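Local structure of DNA polymerase III, beta chain (Streptococcus pneumoniae, 2AWA) at residues V50-I55 against T82-I87. The protein forms a ring-shaped, head-to-tail dimer around DNA and probably tethers DNA polymerases and other proteins to it, making replication processive. Sequence-based numbering, arbitrary orientation.
Sequences VTNEGI and TSLGSI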
ATOM      1  N   VAL B  50     -17.815 -20.239  23.251  1.00 67.73           N
ATOM      2  CA  VAL B  50     -18.064 -21.480  22.569  1.00 66.89           C
ATOM      3  C   VAL B  50     -19.198 -22.172  23.276  1.00 67.58           C
ATOM      4  O   VAL B  50     -19.047 -22.580  24.420  1.00 68.30           O
ATOM      5  CB  VAL B  50     -16.831 -22.382  22.616  1.00 66.88           C
ATOM      6  CG1 VAL B  50     -17.136 -23.736  21.962  1.00 65.58           C
ATOM      7  CG2 VAL B  50     -15.666 -21.695  21.946  1.00 65.58           C
ATOM      8  N   THR B  51     -20.331 -22.297  22.588  1.00 67.87           N
ATOM      9  CA  THR B  51     -21.508 -22.957  23.127  1.00 68.03           C
ATOM     10  C   THR B  51     -21.858 -24.168  22.269  1.00 69.01           C
ATOM     11  O   THR B  51     -21.217 -24.417  21.249  1.00 66.92           O
ATOM     12  CB  THR B  51     -22.727 -21.992  23.197  1.00 68.24           C
ATOM     13  OG1 THR B  51     -23.001 -21.449  21.901  1.00 66.63           O
ATOM     14  CG2 THR B  51     -22.455 -20.852  24.175  1.00 67.25           C
ATOM     15  N   ASN B  52     -22.866 -24.928  22.705  1.00 70.81           N
ATOM     16  CA  ASN B  52     -23.350 -26.081  21.942  1.00 71.51           C
ATOM     17  C   ASN B  52     -23.736 -25.724  20.506  1.00 71.32           C
ATOM     18  O   ASN B  52     -23.403 -26.459  19.565  1.00 72.58           O
ATOM     19  CB  ASN B  52     -24.543 -26.736  22.647  1.00 72.01           C
ATOM     20  CG  ASN B  52     -24.120 -27.834  23.603  1.00 74.92           C
ATOM     21  OD1 ASN B  52     -23.152 -28.557  23.348  1.00 77.01           O
ATOM     22  ND2 ASN B  52     -24.850 -27.974  24.707  1.00 75.98           N
ATOM     23  N   GLU B  53     -24.422 -24.593  20.344  1.00 68.87           N
ATOM     24  CA  GLU B  53     -24.941 -24.199  19.041  1.00 66.97           C
ATOM     25  C   GLU B  53     -23.813 -23.743  18.108  1.00 64.48           C
ATOM     26  O   GLU B  53     -23.922 -23.874  16.892  1.00 64.09           O
ATOM     27  CB  GLU B  53     -26.022 -23.111  19.185  1.00 67.50           C
ATOM     28  CG  GLU B  53     -27.182 -23.425  20.188  1.00 67.89           C
ATOM     29  CD  GLU B  53     -27.723 -24.850  20.092  1.00 62.68           C
ATOM     30  N   GLY B  54     -22.729 -23.223  18.676  1.00 62.00           N
ATOM     31  CA  GLY B  54     -21.627 -22.715  17.875  1.00 60.71           C
ATOM     32  C   GLY B  54     -20.669 -21.792  18.607  1.00 61.13           C
ATOM     33  O   GLY B  54     -20.688 -21.691  19.825  1.00 59.19           O
ATOM     34  N   ILE B  55     -19.823 -21.120  17.829  1.00 63.25           N
ATOM     35  CA  ILE B  55     -18.823 -20.199  18.329  1.00 63.90           C
ATOM     36  C   ILE B  55     -19.271 -18.771  18.053  1.00 64.61           C
ATOM     37  O   ILE B  55     -19.804 -18.479  16.981  1.00 65.78           O
ATOM     38  CB  ILE B  55     -17.520 -20.421  17.587  1.00 65.95           C
ATOM     39  CG1 ILE B  55     -16.918 -21.762  17.971  1.00 68.91           C
ATOM     40  CG2 ILE B  55     -16.533 -19.298  17.858  1.00 70.63           C
ATOM     41  CD1 ILE B  55     -15.808 -22.177  17.014  1.00 75.97           C
ATOM     42  N   THR B  82     -16.317 -29.984  21.008  1.00 65.35           N
ATOM     43  CA  THR B  82     -16.132 -31.070  21.987  1.00 66.10           C
ATOM     44  C   THR B  82     -16.315 -30.562  23.420  1.00 66.00           C
ATOM     45  O   THR B  82     -16.935 -31.250  24.249  1.00 66.15           O
ATOM     46  CB  THR B  82     -14.724 -31.701  21.879  1.00 66.30           C
ATOM     47  OG1 THR B  82     -14.334 -31.786  20.501  1.00 72.82           O
ATOM     48  CG2 THR B  82     -14.690 -33.081  22.503  1.00 66.65           C
ATOM     49  N   SER B  83     -15.772 -29.375  23.711  1.00 64.85           N
ATOM     50  CA  SER B  83     -15.932 -28.756  25.030  1.00 64.60           C
ATOM     51  C   SER B  83     -16.257 -27.279  24.918  1.00 63.71           C
ATOM     52  O   SER B  83     -15.684 -26.588  24.090  1.00 60.21           O
ATOM     53  CB  SER B  83     -14.673 -28.928  25.875  1.00 64.04           C
ATOM     54  OG  SER B  83     -14.423 -30.279  26.187  1.00 68.75           O
ATOM     55  N   LEU B  84     -17.164 -26.811  25.783  1.00 65.03           N
ATOM     56  CA  LEU B  84     -17.582 -25.405  25.819  1.00 66.73           C
ATOM     57  C   LEU B  84     -16.590 -24.544  26.606  1.00 66.49           C
ATOM     58  O   LEU B  84     -15.719 -25.064  27.303  1.00 66.34           O
ATOM     59  CB  LEU B  84     -18.967 -25.265  26.470  1.00 66.61           C
ATOM     60  CG  LEU B  84     -20.085 -26.191  25.981  1.00 71.01           C
ATOM     61  CD1 LEU B  84     -21.438 -25.768  26.583  1.00 69.47           C
ATOM     62  CD2 LEU B  84     -20.138 -26.232  24.447  1.00 72.62           C
ATOM     63  N   GLY B  85     -16.743 -23.226  26.497  1.00 65.32           N
ATOM     64  CA  GLY B  85     -15.979 -22.310  27.327  1.00 65.61           C
ATOM     65  C   GLY B  85     -15.733 -20.972  26.682  1.00 65.93           C
ATOM     66  O   GLY B  85     -16.211 -20.704  25.583  1.00 68.50           O
ATOM     67  N   SER B  86     -14.961 -20.140  27.372  1.00 65.42           N
ATOM     68  CA  SER B  86     -14.692 -18.780  26.937  1.00 64.49           C
ATOM     69  C   SER B  86     -13.223 -18.396  27.118  1.00 63.87           C
ATOM     70  O   SER B  86     -12.587 -18.827  28.080  1.00 64.78           O
ATOM     71  CB  SER B  86     -15.553 -17.830  27.746  1.00 63.85           C
ATOM     72  OG  SER B  86     -15.388 -16.509  27.286  1.00 69.41           O
ATOM     73  N   ILE B  87     -12.698 -17.561  26.220  1.00 62.45           N
ATOM     74  CA  ILE B  87     -11.311 -17.107  26.321  1.00 61.17           C
ATOM     75  C   ILE B  87     -11.096 -15.787  25.567  1.00 61.64           C
ATOM     76  O   ILE B  87     -11.863 -15.443  24.667  1.00 60.44           O
ATOM     77  CB  ILE B  87     -10.326 -18.225  25.781  1.00 61.42           C
ATOM     78  CG1 ILE B  87      -8.896 -18.058  26.310  1.00 59.64           C
ATOM     79  CG2 ILE B  87     -10.327 -18.280  24.259  1.00 58.22           C
ATOM     80  CD1 ILE B  87      -8.770 -18.386  27.767  1.00 62.80           C
TER
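Leu84 lays its isobutyl group over the carbonyl oxygen of Val50 and the Thr51-Asn52 peptide at the start of the turn. Its CB lies 3.4 Å from Val50 O, and the side chain then runs on until methyl CD2 meets that peptide, 3.5 Å from both Thr51 C and Asn52 N. With CG placed anti to its own carbonyl carbon (chi1 -49°), the side chain extends past Val50 O. The side chain of Asn52 slants across that of Leu84, with Asn52 OD1 4.0 Å from Leu84 CD2, a loose approach at the protein surface. Val50 O also accepts Gly85 N in the carbonyl plane, on a lone pair (3.2 Å), while Val50 N donates to Gly85 O (2.9 Å). This antiparallel hydrogen-bonded pair joins the edge strand 85-90 to strand 45-50 in the N-terminal domain of the clamp. Just before it, Thr82 and Ser83 form a classic beta bulge opposite His15 in a second sheet, so Leu84 sits where the chain passes from one sheet to the other. Val50 brings its CG1 to 3.8 Å from Ser83 O, and its side chain also touches Ile14 and Phe16. Beyond Val50, Gly54 O accepts both Thr51 N and Thr51 OG1, closing the tight turn of the beta hairpin made by strands 45-50 and 54-60.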